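Local coordinates for Two-component sensor histidine kinase (Nostoc sp., PDB 3OLO), which is the PAS domain of a two-component sensor histidine kinase, and probably takes part in sensing or relaying a signal to the autophosphorylating kinase part, at residues V23-C28 against N39-R44; D60-F65 against F81-R86; M97-L102 against S110-R115. One frame throughout, in Å; residues are numbered along the deposited sequence.

Interaction 1 of 3, residues V23-C28 against N39-R44; sequences VEASFC and NDATCR
N39 meets E24 and S26, at the start of strand 25-29, with both ends of its side-chain amide and with its backbone. Its ND2 gives a nearly straight bond to E24 O (2.9 Å, 165° at the hydrogen), with the acceptor close to the amide plane. Its OD1 receives S26 N at 3.0 Å from above the carbonyl plane, while T42 N reaches the same oxygen from the opposite face as an N-cap bond. The side chain is turned back over its own backbone (chi1 79°), which lets one asparagine cap helix 40-46 and also grip the strand. N39 N closes the set by donating to S26 O at 3.1 Å. Next comes A41, whose CB lies 3.3 Å from V23 O and 4.4 Å from A25 CB; a bare methyl suits so close an approach of the helix to the chain leading into the strand. T42 then brings its OG1 branch against the strand, 3.5 Å from A25 CB, and to the edge of the F27 ring, 3.5 Å from CD2 and in its plane. Its other branch, the CG2 methyl, lies next to F27 CD2, so threonine suits both neighbours. The helix runs steeply across the strand, at 105°. I19 O of helix 8-21 takes a second bond from N39 ND2, T42 packs on L53 of helix 50-53, and strand 25-29 pairs with both 35-38 and 107-116.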
ATOM      1  N   VAL A  23      -0.584  -1.767   7.196  1.00 33.36           N
ATOM      2  CA  VAL A  23      -0.285  -2.833   8.135  1.00 39.06           C
ATOM      3  C   VAL A  23       0.391  -4.057   7.492  1.00 37.10           C
ATOM      4  O   VAL A  23       1.185  -4.746   8.129  1.00 33.12           O
ATOM      5  CB  VAL A  23      -1.592  -3.269   8.841  1.00 46.46           C
ATOM      6  CG1 VAL A  23      -1.475  -4.664   9.406  1.00 46.46           C
ATOM      7  CG2 VAL A  23      -1.964  -2.270   9.931  1.00 54.37           C
ATOM      8  N   GLU A  24       0.072  -4.349   6.241  1.00 37.80           N
ATOM      9  CA  GLU A  24       0.571  -5.573   5.630  1.00 40.56           C
ATOM     10  C   GLU A  24       1.988  -5.405   5.083  1.00 29.87           C
ATOM     11  O   GLU A  24       2.313  -4.389   4.481  1.00 28.52           O
ATOM     12  CB  GLU A  24      -0.358  -6.042   4.510  1.00 36.62           C
ATOM     13  CG  GLU A  24       0.271  -7.131   3.651  1.00 42.36           C
ATOM     14  CD  GLU A  24      -0.728  -8.174   3.184  1.00 52.28           C
ATOM     15  OE1 GLU A  24      -1.839  -7.790   2.778  1.00 54.23           O
ATOM     16  OE2 GLU A  24      -0.403  -9.381   3.224  1.00 62.85           O
ATOM     17  N   ALA A  25       2.825  -6.413   5.281  1.00 25.29           N
ATOM     18  CA  ALA A  25       4.157  -6.397   4.694  1.00 27.94           C
ATOM     19  C   ALA A  25       4.046  -6.443   3.174  1.00 25.05           C
ATOM     20  O   ALA A  25       3.443  -7.349   2.608  1.00 30.56           O
ATOM     21  CB  ALA A  25       4.990  -7.553   5.211  1.00 30.33           C
ATOM     22  N   SER A  26       4.635  -5.449   2.526  1.00 24.12           N
ATOM     23  CA  SER A  26       4.603  -5.310   1.077  1.00 24.48           C
ATOM     24  C   SER A  26       6.004  -4.974   0.603  1.00 26.93           C
ATOM     25  O   SER A  26       6.690  -4.158   1.226  1.00 28.64           O
ATOM     26  CB  SER A  26       3.681  -4.155   0.666  1.00 24.40           C
ATOM     27  OG  SER A  26       2.408  -4.237   1.284  1.00 37.62           O
ATOM     28  N   PHE A  27       6.437  -5.563  -0.508  1.00 22.73           N
ATOM     29  CA  PHE A  27       7.750  -5.203  -1.042  1.00 23.24           C
ATOM     30  C   PHE A  27       7.895  -5.564  -2.505  1.00 24.99           C
ATOM     31  O   PHE A  27       7.085  -6.309  -3.046  1.00 25.49           O
ATOM     32  CB  PHE A  27       8.870  -5.852  -0.222  1.00 25.46           C
ATOM     33  CG  PHE A  27       8.792  -7.352  -0.157  1.00 27.42           C
ATOM     34  CD1 PHE A  27       9.282  -8.133  -1.190  1.00 28.41           C
ATOM     35  CD2 PHE A  27       8.244  -7.982   0.952  1.00 30.89           C
ATOM     36  CE1 PHE A  27       9.227  -9.529  -1.121  1.00 23.99           C
ATOM     37  CE2 PHE A  27       8.181  -9.367   1.032  1.00 32.20           C
ATOM     38  CZ  PHE A  27       8.667 -10.143  -0.006  1.00 25.80           C
ATOM     39  N   CYS A  28       8.921  -5.010  -3.144  1.00 24.69           N
ATOM     40  CA  CYS A  28       9.200  -5.299  -4.547  1.00 29.46           C
ATOM     41  C   CYS A  28      10.533  -6.021  -4.694  1.00 26.22           C
ATOM     42  O   CYS A  28      11.500  -5.652  -4.054  1.00 25.23           O
ATOM     43  CB  CYS A  28       9.224  -4.008  -5.363  1.00 35.41           C
ATOM     44  SG  CYS A  28       7.603  -3.242  -5.561  1.00 33.99           S
ATOM     45  N   ASN A  39       8.336  -1.834   2.521  1.00 28.78           N
ATOM     46  CA  ASN A  39       7.587  -0.957   3.422  1.00 35.54           C
ATOM     47  C   ASN A  39       7.913  -1.259   4.883  1.00 34.19           C
ATOM     48  O   ASN A  39       8.500  -2.292   5.192  1.00 31.83           O
ATOM     49  CB  ASN A  39       6.067  -0.999   3.148  1.00 31.12           C
ATOM     50  CG  ASN A  39       5.368  -2.221   3.747  1.00 30.67           C
ATOM     51  OD1 ASN A  39       5.994  -3.216   4.087  1.00 28.45           O
ATOM     52  ND2 ASN A  39       4.039  -2.146   3.849  1.00 27.81           N
ATOM     53  N   ASP A  40       7.554  -0.338   5.773  1.00 29.69           N
ATOM     54  CA  ASP A  40       7.875  -0.473   7.190  1.00 32.43           C
ATOM     55  C   ASP A  40       7.431  -1.829   7.767  1.00 29.37           C
ATOM     56  O   ASP A  40       8.161  -2.442   8.544  1.00 29.15           O
ATOM     57  CB  ASP A  40       7.253   0.680   7.994  1.00 35.23           C
ATOM     58  CG  ASP A  40       7.840   2.050   7.633  1.00 37.69           C
ATOM     59  OD1 ASP A  40       8.862   2.121   6.923  1.00 36.70           O
ATOM     60  OD2 ASP A  40       7.281   3.071   8.079  1.00 39.99           O
ATOM     61  N   ALA A  41       6.244  -2.304   7.396  1.00 23.44           N
ATOM     62  CA  ALA A  41       5.759  -3.583   7.921  1.00 22.30           C
ATOM     63  C   ALA A  41       6.701  -4.744   7.548  1.00 26.88           C
ATOM     64  O   ALA A  41       6.889  -5.671   8.335  1.00 25.61           O
ATOM     65  CB  ALA A  41       4.319  -3.872   7.448  1.00 23.86           C
ATOM     66  N   THR A  42       7.295  -4.695   6.357  1.00 24.08           N
ATOM     67  CA  THR A  42       8.293  -5.691   5.965  1.00 24.55           C
ATOM     68  C   THR A  42       9.565  -5.636   6.831  1.00 25.21           C
ATOM     69  O   THR A  42      10.117  -6.668   7.195  1.00 27.30           O
ATOM     70  CB  THR A  42       8.702  -5.518   4.487  1.00 29.16           C
ATOM     71  OG1 THR A  42       7.595  -5.846   3.648  1.00 31.05           O
ATOM     72  CG2 THR A  42       9.868  -6.442   4.134  1.00 23.10           C
ATOM     73  N   CYS A  43      10.039  -4.436   7.145  1.00 22.54           N
ATOM     74  CA  CYS A  43      11.176  -4.304   8.049  1.00 25.26           C
ATOM     75  C   CYS A  43      10.825  -4.906   9.408  1.00 24.46           C
ATOM     76  O   CYS A  43      11.597  -5.677   9.963  1.00 24.26           O
ATOM     77  CB  CYS A  43      11.585  -2.841   8.176  1.00 25.70           C
ATOM     78  SG  CYS A  43      11.933  -2.103   6.564  1.00 30.19           S
ATOM     79  N   ARG A  44       9.638  -4.599   9.919  1.00 21.99           N
ATOM     80  CA  ARG A  44       9.222  -5.143  11.203  1.00 28.38           C
ATOM     81  C   ARG A  44       9.170  -6.676  11.190  1.00 31.81           C
ATOM     82  O   ARG A  44       9.634  -7.331  12.120  1.00 27.39           O
ATOM     83  CB  ARG A  44       7.854  -4.591  11.614  1.00 33.34           C
ATOM     84  CG  ARG A  44       7.369  -5.183  12.943  1.00 42.54           C
ATOM     85  CD  ARG A  44       5.856  -5.217  13.079  1.00 45.43           C
ATOM     86  NE  ARG A  44       5.461  -6.198  14.096  1.00 53.03           N
ATOM     87  CZ  ARG A  44       5.178  -7.480  13.857  1.00 51.21           C
ATOM     88  NH1 ARG A  44       5.222  -7.976  12.614  1.00 38.75           N
ATOM     89  NH2 ARG A  44       4.838  -8.274  14.870  1.00 47.91           N
TER

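Interaction 2 of 3, residues D60-F65 against F81-R86; sequences DIDVDF and FKTRYR
D64 and R84 form a salt bridge in which the arginine grips side-on: NE donates to OD2 and NH2 to OD1, both at 3.0 Å. The carboxylate and guanidinium planes are only 26° apart, and the bend of the arginine at chi3 (-67°) brings about this alignment. Of the bonds outside the salt bridge, T83 OG1 donates to D62 OD1 at 2.7 Å. That oxygen also accepts D64 N from the opposite face of the carboxylate, closing an Asx turn, so aspartate both shapes the loop and ties it to the strand. Backbone bonds flank D62: R86 N donates to I61 O at 2.9 Å, and V63 N gives a weak bond to R84 O. A water donates to D60 O and R86 O. Carbon contacts put I61 CG2 over one face of the Y85 ring, 3.9 Å from its centroid, the V63 CG1 methyl over the flat face of the R84 guanidinium, and V63 CG2 3.7 Å from R86 CB. V63's two branches thus let it lie against both arginines. The loop leading to helix 70-76 is thereby fastened to strand 78-86, which pairs along its other edge with strand 92-104; H68 takes a bond with D62 OD2.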
ATOM      1  N   ASP A  60      17.876 -14.721   1.224  1.00 35.24           N
ATOM      2  CA  ASP A  60      18.460 -14.509   2.558  1.00 33.73           C
ATOM      3  C   ASP A  60      17.409 -14.570   3.666  1.00 37.00           C
ATOM      4  O   ASP A  60      17.761 -14.617   4.839  1.00 36.58           O
ATOM      5  CB  ASP A  60      19.152 -13.144   2.624  1.00 32.88           C
ATOM      6  CG  ASP A  60      20.253 -12.999   1.596  1.00 42.34           C
ATOM      7  OD1 ASP A  60      20.947 -14.002   1.318  1.00 35.66           O
ATOM      8  OD2 ASP A  60      20.427 -11.879   1.068  1.00 44.38           O
ATOM      9  N   ILE A  61      16.128 -14.524   3.281  1.00 32.98           N
ATOM     10  CA  ILE A  61      14.987 -14.522   4.201  1.00 36.12           C
ATOM     11  C   ILE A  61      14.143 -15.790   4.028  1.00 32.86           C
ATOM     12  O   ILE A  61      13.711 -16.415   4.983  1.00 32.70           O
ATOM     13  CB  ILE A  61      14.033 -13.340   3.880  1.00 42.49           C
ATOM     14  CG1 ILE A  61      14.797 -12.015   3.820  1.00 45.61           C
ATOM     15  CG2 ILE A  61      12.890 -13.261   4.887  1.00 36.75           C
ATOM     16  CD1 ILE A  61      15.138 -11.450   5.151  1.00 35.54           C
ATOM     17  N   ASP A  62      13.869 -16.133   2.781  1.00 25.95           N
ATOM     18  CA  ASP A  62      13.013 -17.271   2.471  1.00 30.49           C
ATOM     19  C   ASP A  62      13.802 -18.559   2.656  1.00 30.89           C
ATOM     20  O   ASP A  62      14.580 -18.958   1.796  1.00 41.47           O
ATOM     21  CB  ASP A  62      12.487 -17.156   1.042  1.00 32.19           C
ATOM     22  CG  ASP A  62      11.473 -18.229   0.700  1.00 36.17           C
ATOM     23  OD1 ASP A  62      11.368 -19.226   1.445  1.00 37.33           O
ATOM     24  OD2 ASP A  62      10.783 -18.075  -0.321  1.00 40.38           O
ATOM     25  N   VAL A  63      13.609 -19.189   3.804  1.00 32.02           N
ATOM     26  CA  VAL A  63      14.279 -20.437   4.127  1.00 32.36           C
ATOM     27  C   VAL A  63      14.082 -21.499   3.052  1.00 31.91           C
ATOM     28  O   VAL A  63      14.968 -22.313   2.803  1.00 36.88           O
ATOM     29  CB  VAL A  63      13.757 -21.000   5.460  1.00 35.02           C
ATOM     30  CG1 VAL A  63      14.443 -22.322   5.786  1.00 33.98           C
ATOM     31  CG2 VAL A  63      13.989 -19.998   6.570  1.00 33.09           C
ATOM     32  N   ASP A  64      12.913 -21.504   2.421  1.00 33.51           N
ATOM     33  CA  ASP A  64      12.589 -22.564   1.479  1.00 35.31           C
ATOM     34  C   ASP A  64      12.693 -22.110   0.034  1.00 40.00           C
ATOM     35  O   ASP A  64      12.091 -22.710  -0.861  1.00 36.05           O
ATOM     36  CB  ASP A  64      11.196 -23.108   1.784  1.00 36.43           C
ATOM     37  CG  ASP A  64      11.133 -23.793   3.136  1.00 40.44           C
ATOM     38  OD1 ASP A  64      12.131 -24.442   3.524  1.00 48.81           O
ATOM     39  OD2 ASP A  64      10.095 -23.674   3.815  1.00 48.21           O
ATOM     40  N   PHE A  65      13.481 -21.062  -0.189  1.00 35.16           N
ATOM     41  CA  PHE A  65      13.576 -20.422  -1.498  1.00 41.93           C
ATOM     42  C   PHE A  65      13.900 -21.409  -2.627  1.00 38.89           C
ATOM     43  O   PHE A  65      13.303 -21.356  -3.698  1.00 41.49           O
ATOM     44  CB  PHE A  65      14.632 -19.317  -1.449  1.00 42.25           C
ATOM     45  CG  PHE A  65      14.875 -18.647  -2.772  1.00 46.42           C
ATOM     46  CD1 PHE A  65      15.817 -19.152  -3.653  1.00 49.25           C
ATOM     47  CD2 PHE A  65      14.176 -17.508  -3.126  1.00 39.94           C
ATOM     48  CE1 PHE A  65      16.051 -18.537  -4.866  1.00 47.82           C
ATOM     49  CE2 PHE A  65      14.406 -16.889  -4.335  1.00 46.90           C
ATOM     50  CZ  PHE A  65      15.343 -17.406  -5.208  1.00 50.18           C
ATOM     51  N   PHE A  81       1.271 -18.434  -2.318  1.00 35.98           N
ATOM     52  CA  PHE A  81       1.714 -19.701  -1.733  1.00 46.11           C
ATOM     53  C   PHE A  81       2.427 -19.491  -0.391  1.00 46.92           C
ATOM     54  O   PHE A  81       2.791 -18.369  -0.047  1.00 38.40           O
ATOM     55  CB  PHE A  81       2.639 -20.434  -2.708  1.00 48.70           C
ATOM     56  CG  PHE A  81       3.940 -19.727  -2.951  1.00 50.25           C
ATOM     57  CD1 PHE A  81       4.038 -18.744  -3.917  1.00 47.93           C
ATOM     58  CD2 PHE A  81       5.062 -20.036  -2.204  1.00 51.91           C
ATOM     59  CE1 PHE A  81       5.234 -18.089  -4.142  1.00 45.30           C
ATOM     60  CE2 PHE A  81       6.260 -19.381  -2.421  1.00 52.83           C
ATOM     61  CZ  PHE A  81       6.345 -18.406  -3.392  1.00 49.07           C
ATOM     62  N   LYS A  82       2.627 -20.576   0.359  1.00 40.17           N
ATOM     63  CA  LYS A  82       3.242 -20.496   1.685  1.00 39.23           C
ATOM     64  C   LYS A  82       4.725 -20.789   1.618  1.00 38.53           C
ATOM     65  O   LYS A  82       5.165 -21.670   0.884  1.00 38.70           O
ATOM     66  CB  LYS A  82       2.647 -21.532   2.642  1.00 46.59           C
ATOM     67  CG  LYS A  82       1.152 -21.591   2.684  1.00 59.62           C
ATOM     68  CD  LYS A  82       0.569 -20.545   3.610  1.00 63.10           C
ATOM     69  CE  LYS A  82      -0.887 -20.315   3.273  1.00 66.07           C
ATOM     70  NZ  LYS A  82      -0.997 -19.769   1.896  1.00 68.86           N
ATOM     71  N   THR A  83       5.497 -20.074   2.420  1.00 34.05           N
ATOM     72  CA  THR A  83       6.856 -20.495   2.677  1.00 33.19           C
ATOM     73  C   THR A  83       7.222 -20.125   4.110  1.00 32.11           C
ATOM     74  O   THR A  83       6.404 -19.563   4.830  1.00 38.85           O
ATOM     75  CB  THR A  83       7.811 -19.871   1.668  1.00 36.84           C
ATOM     76  OG1 THR A  83       9.066 -20.564   1.704  1.00 38.07           O
ATOM     77  CG2 THR A  83       8.001 -18.384   1.956  1.00 36.26           C
ATOM     78  N   ARG A  84       8.432 -20.468   4.535  1.00 32.18           N
ATOM     79  CA  ARG A  84       8.921 -20.068   5.854  1.00 33.30           C
ATOM     80  C   ARG A  84       9.937 -18.959   5.684  1.00 33.33           C
ATOM     81  O   ARG A  84      10.779 -19.023   4.792  1.00 34.74           O
ATOM     82  CB  ARG A  84       9.586 -21.245   6.572  1.00 35.18           C
ATOM     83  CG  ARG A  84       8.655 -22.429   6.825  1.00 48.26           C
ATOM     84  CD  ARG A  84       9.377 -23.546   7.547  1.00 49.22           C
ATOM     85  NE  ARG A  84      10.412 -24.151   6.716  1.00 48.62           N
ATOM     86  CZ  ARG A  84      11.485 -24.783   7.189  1.00 54.97           C
ATOM     87  NH1 ARG A  84      11.686 -24.894   8.500  1.00 51.15           N
ATOM     88  NH2 ARG A  84      12.367 -25.300   6.346  1.00 51.04           N
ATOM     89  N   TYR A  85       9.842 -17.937   6.525  1.00 29.06           N
ATOM     90  CA  TYR A  85      10.848 -16.888   6.591  1.00 28.26           C
ATOM     91  C   TYR A  85      11.688 -17.000   7.855  1.00 33.43           C
ATOM     92  O   TYR A  85      11.198 -17.443   8.895  1.00 36.95           O
ATOM     93  CB  TYR A  85      10.172 -15.519   6.623  1.00 23.37           C
ATOM     94  CG  TYR A  85       9.687 -14.991   5.289  1.00 23.73           C
ATOM     95  CD1 TYR A  85       9.729 -15.765   4.134  1.00 28.71           C
ATOM     96  CD2 TYR A  85       9.201 -13.696   5.189  1.00 27.51           C
ATOM     97  CE1 TYR A  85       9.278 -15.258   2.911  1.00 26.05           C
ATOM     98  CE2 TYR A  85       8.764 -13.181   3.980  1.00 29.54           C
ATOM     99  CZ  TYR A  85       8.807 -13.963   2.844  1.00 29.62           C
ATOM    100  OH  TYR A  85       8.359 -13.438   1.645  1.00 29.88           O
ATOM    101  N   ARG A  86      12.955 -16.605   7.764  0.51 35.17           N
ATOM    102  CA  ARG A  86      13.790 -16.453   8.944  0.51 34.69           C
ATOM    103  C   ARG A  86      14.098 -14.984   9.136  0.51 32.41           C
ATOM    104  O   ARG A  86      14.559 -14.310   8.212  0.51 28.47           O
ATOM    105  CB  ARG A  86      15.097 -17.229   8.829  0.51 36.32           C
ATOM    106  CG  ARG A  86      16.004 -17.021  10.036  0.51 35.18           C
ATOM    107  CD  ARG A  86      17.364 -17.658   9.854  0.51 35.66           C
ATOM    108  NE  ARG A  86      17.278 -19.110   9.729  0.51 41.73           N
ATOM    109  CZ  ARG A  86      17.587 -19.799   8.635  0.51 40.85           C
ATOM    110  NH1 ARG A  86      18.021 -19.177   7.545  0.51 44.70           N
ATOM    111  NH2 ARG A  86      17.478 -21.122   8.638  0.51 37.28           N
TER
HETATM  112  O   HOH W   1      17.306 -14.044   7.518  1.00 36.45           O

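Interaction 3 of 3, residues M97-L102 against S110-R115; sequences MSLTFL and SCVFVR
The beta hairpin of strands 92-104 and 107-116, the long antiparallel pair of the PAS fold, is held here by four backbone hydrogen bonds in two reciprocal pairs. S98 N donates to F113 O at 2.8 Å. F113 N answers with a bond to S98 O at 2.9 Å, and T100 and C111 exchange bonds likewise. On the face of M97, L99, F101, V112 and V114 the side chains are mostly apolar. Selenomethionine M97 bends at chi3 (75°), turning its CE to V112 CG1 at a tight 3.5 Å, while its CG runs beside V114 CG2 at 4.0 Å. L99 CG lies alongside V112 CG2, 4.2 Å away. Slim S110 leaves room for the F101 ring, and its CB sits over one ring face, 4.0 Å from the centroid. L102 CD1 meets C111 SG at 3.7 Å. On the face of T100, C111 and F113, T100 packs on N21, and C111 and F113 on L18, of the second subunit. S98 OG bonds T80 of strand 78-86, and R115 forms a salt bridge with E96, on the hairpin's other strand. The hairpin fills the middle of the sheet, with strand 78-86 beside 92-104 and strand 25-29 beside 107-116.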
HETATM    1  N   MSE A  97       2.785 -15.619   0.756  1.00 34.06           N
HETATM    2  CA  MSE A  97       3.203 -14.569  -0.168  1.00 35.49           C
HETATM    3  C   MSE A  97       2.265 -14.526  -1.357  1.00 37.71           C
HETATM    4  O   MSE A  97       1.939 -15.568  -1.916  1.00 36.06           O
HETATM    5  CB  MSE A  97       4.599 -14.860  -0.727  1.00 30.25           C
HETATM    6  CG  MSE A  97       5.753 -14.705   0.196  1.00 33.85           C
HETATM    7 SE   MSE A  97       7.415 -15.280  -0.724  0.71 42.71          SE
HETATM    8  CE  MSE A  97       7.708 -13.791  -1.913  1.00 30.70           C
ATOM      9  N   SER A  98       1.862 -13.323  -1.755  1.00 36.38           N
ATOM     10  CA  SER A  98       1.146 -13.105  -3.012  1.00 34.54           C
ATOM     11  C   SER A  98       2.020 -12.270  -3.939  1.00 35.94           C
ATOM     12  O   SER A  98       2.478 -11.192  -3.574  1.00 33.37           O
ATOM     13  CB  SER A  98      -0.179 -12.393  -2.767  1.00 35.42           C
ATOM     14  OG  SER A  98      -1.104 -13.262  -2.143  1.00 39.54           O
ATOM     15  N   LEU A  99       2.279 -12.787  -5.130  1.00 32.69           N
ATOM     16  CA  LEU A  99       3.149 -12.110  -6.072  1.00 34.45           C
ATOM     17  C   LEU A  99       2.369 -11.679  -7.289  1.00 33.39           C
ATOM     18  O   LEU A  99       1.519 -12.420  -7.773  1.00 33.90           O
ATOM     19  CB  LEU A  99       4.241 -13.039  -6.557  1.00 42.40           C
ATOM     20  CG  LEU A  99       5.206 -13.572  -5.522  1.00 52.88           C
ATOM     21  CD1 LEU A  99       4.684 -14.879  -4.944  1.00 55.22           C
ATOM     22  CD2 LEU A  99       6.543 -13.757  -6.201  1.00 53.89           C
ATOM     23  N   THR A 100       2.693 -10.485  -7.777  1.00 28.89           N
ATOM     24  CA  THR A 100       2.251 -10.001  -9.069  1.00 34.46           C
ATOM     25  C   THR A 100       3.482  -9.528  -9.828  1.00 35.02           C
ATOM     26  O   THR A 100       4.237  -8.712  -9.318  1.00 32.39           O
ATOM     27  CB  THR A 100       1.319  -8.808  -8.910  1.00 40.33           C
ATOM     28  OG1 THR A 100       0.256  -9.146  -8.012  1.00 46.30           O
ATOM     29  CG2 THR A 100       0.746  -8.399 -10.255  1.00 43.54           C
ATOM     30  N   PHE A 101       3.687 -10.015 -11.046  1.00 37.17           N
ATOM     31  CA  PHE A 101       4.831  -9.567 -11.831  1.00 40.54           C
ATOM     32  C   PHE A 101       4.438  -8.427 -12.746  1.00 43.48           C
ATOM     33  O   PHE A 101       3.369  -8.436 -13.336  1.00 39.95           O
ATOM     34  CB  PHE A 101       5.426 -10.714 -12.626  1.00 36.65           C
ATOM     35  CG  PHE A 101       6.087 -11.737 -11.770  1.00 39.93           C
ATOM     36  CD1 PHE A 101       5.356 -12.796 -11.247  1.00 47.50           C
ATOM     37  CD2 PHE A 101       7.434 -11.632 -11.458  1.00 42.98           C
ATOM     38  CE1 PHE A 101       5.965 -13.743 -10.434  1.00 48.64           C
ATOM     39  CE2 PHE A 101       8.051 -12.577 -10.655  1.00 44.34           C
ATOM     40  CZ  PHE A 101       7.314 -13.635 -10.143  1.00 46.85           C
ATOM     41  N   LEU A 102       5.324  -7.446 -12.851  1.00 48.83           N
ATOM     42  CA  LEU A 102       5.053  -6.231 -13.595  1.00 47.41           C
ATOM     43  C   LEU A 102       6.286  -5.844 -14.387  1.00 46.86           C
ATOM     44  O   LEU A 102       7.399  -6.253 -14.057  1.00 43.12           O
ATOM     45  CB  LEU A 102       4.705  -5.108 -12.626  1.00 49.72           C
ATOM     46  CG  LEU A 102       3.467  -5.383 -11.778  1.00 55.02           C
ATOM     47  CD1 LEU A 102       3.206  -4.240 -10.819  1.00 50.87           C
ATOM     48  CD2 LEU A 102       2.264  -5.617 -12.674  1.00 59.06           C
ATOM     49  N   SER A 110       8.524  -7.831  -9.202  1.00 34.69           N
ATOM     50  CA  SER A 110       7.276  -8.313  -8.653  1.00 38.25           C
ATOM     51  C   SER A 110       6.896  -7.496  -7.442  1.00 32.15           C
ATOM     52  O   SER A 110       7.748  -7.008  -6.716  1.00 32.11           O
ATOM     53  CB  SER A 110       7.357  -9.800  -8.314  1.00 33.41           C
ATOM     54  OG  SER A 110       8.410 -10.048  -7.417  1.00 39.94           O
ATOM     55  N   CYS A 111       5.594  -7.299  -7.295  1.00 36.70           N
ATOM     56  CA  CYS A 111       5.005  -6.788  -6.081  1.00 36.57           C
ATOM     57  C   CYS A 111       4.636  -7.985  -5.242  1.00 34.29           C
ATOM     58  O   CYS A 111       4.029  -8.938  -5.730  1.00 35.53           O
ATOM     59  CB  CYS A 111       3.752  -5.979  -6.405  1.00 44.91           C
ATOM     60  SG  CYS A 111       4.111  -4.447  -7.270  1.00 48.39           S
ATOM     61  N   VAL A 112       4.995  -7.930  -3.974  1.00 28.25           N
ATOM     62  CA  VAL A 112       4.783  -9.044  -3.087  1.00 32.62           C
ATOM     63  C   VAL A 112       4.043  -8.551  -1.854  1.00 27.61           C
ATOM     64  O   VAL A 112       4.441  -7.563  -1.250  1.00 27.89           O
ATOM     65  CB  VAL A 112       6.137  -9.657  -2.684  1.00 34.39           C
ATOM     66  CG1 VAL A 112       5.950 -10.813  -1.734  1.00 30.39           C
ATOM     67  CG2 VAL A 112       6.886 -10.104  -3.920  1.00 34.54           C
ATOM     68  N   PHE A 113       2.951  -9.222  -1.506  1.00 24.99           N
ATOM     69  CA  PHE A 113       2.284  -8.997  -0.228  1.00 26.47           C
ATOM     70  C   PHE A 113       2.412 -10.244   0.639  1.00 32.04           C
ATOM     71  O   PHE A 113       2.188 -11.362   0.173  1.00 30.20           O
ATOM     72  CB  PHE A 113       0.826  -8.631  -0.455  1.00 31.74           C
ATOM     73  CG  PHE A 113       0.659  -7.362  -1.226  1.00 38.31           C
ATOM     74  CD1 PHE A 113       0.631  -7.379  -2.608  1.00 42.36           C
ATOM     75  CD2 PHE A 113       0.582  -6.145  -0.571  1.00 40.54           C
ATOM     76  CE1 PHE A 113       0.495  -6.208  -3.322  1.00 47.38           C
ATOM     77  CE2 PHE A 113       0.438  -4.970  -1.281  1.00 40.57           C
ATOM     78  CZ  PHE A 113       0.410  -5.003  -2.657  1.00 44.11           C
ATOM     79  N   VAL A 114       2.770 -10.048   1.904  1.00 28.60           N
ATOM     80  CA  VAL A 114       3.090 -11.166   2.784  1.00 27.06           C
ATOM     81  C   VAL A 114       2.283 -11.107   4.074  1.00 28.47           C
ATOM     82  O   VAL A 114       2.307 -10.115   4.794  1.00 35.79           O
ATOM     83  CB  VAL A 114       4.586 -11.198   3.099  1.00 27.46           C
ATOM     84  CG1 VAL A 114       4.967 -12.486   3.842  1.00 24.82           C
ATOM     85  CG2 VAL A 114       5.362 -11.078   1.801  1.00 29.54           C
ATOM     86  N   ARG A 115       1.542 -12.178   4.334  1.00 34.67           N
ATOM     87  CA  ARG A 115       0.757 -12.302   5.550  1.00 39.78           C
ATOM     88  C   ARG A 115       1.462 -13.284   6.455  1.00 39.88           C
ATOM     89  O   ARG A 115       1.827 -14.374   6.031  1.00 33.58           O
ATOM     90  CB  ARG A 115      -0.646 -12.826   5.244  1.00 48.81           C
ATOM     91  CG  ARG A 115      -1.579 -11.813   4.620  1.00 70.17           C
ATOM     92  CD  ARG A 115      -2.904 -12.445   4.211  1.00 81.51           C
ATOM     93  NE  ARG A 115      -2.882 -12.904   2.823  1.00 83.07           N
ATOM     94  CZ  ARG A 115      -3.950 -13.345   2.162  1.00 88.33           C
ATOM     95  NH1 ARG A 115      -3.836 -13.741   0.899  1.00 86.64           N
ATOM     96  NH2 ARG A 115      -5.133 -13.393   2.761  1.00 94.12           N
TER

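All three contacts build on one antiparallel sheet. Interaction 3 is central to it and relies on a regular backbone ladder with apolar side chains on one face; interactions 1 and 2 attach non-strand elements to strands on either side of that hairpin. Interaction 1, largely buried, uses an uncharged asparagine cap and small side chains, whereas interaction 2, partly solvent-facing, adds an ion pair and a bridging water. Strand 25-29 joins interaction 1 to interaction 3 through the backbone pairs A25 with V114 and F27 with V112, and F81 with M97 does the same for interaction 2. F27 CZ and Y85 OH, 3.7 Å apart, bring interactions 1 and 2 together. Interactions 1 and 3 also touch the second subunit.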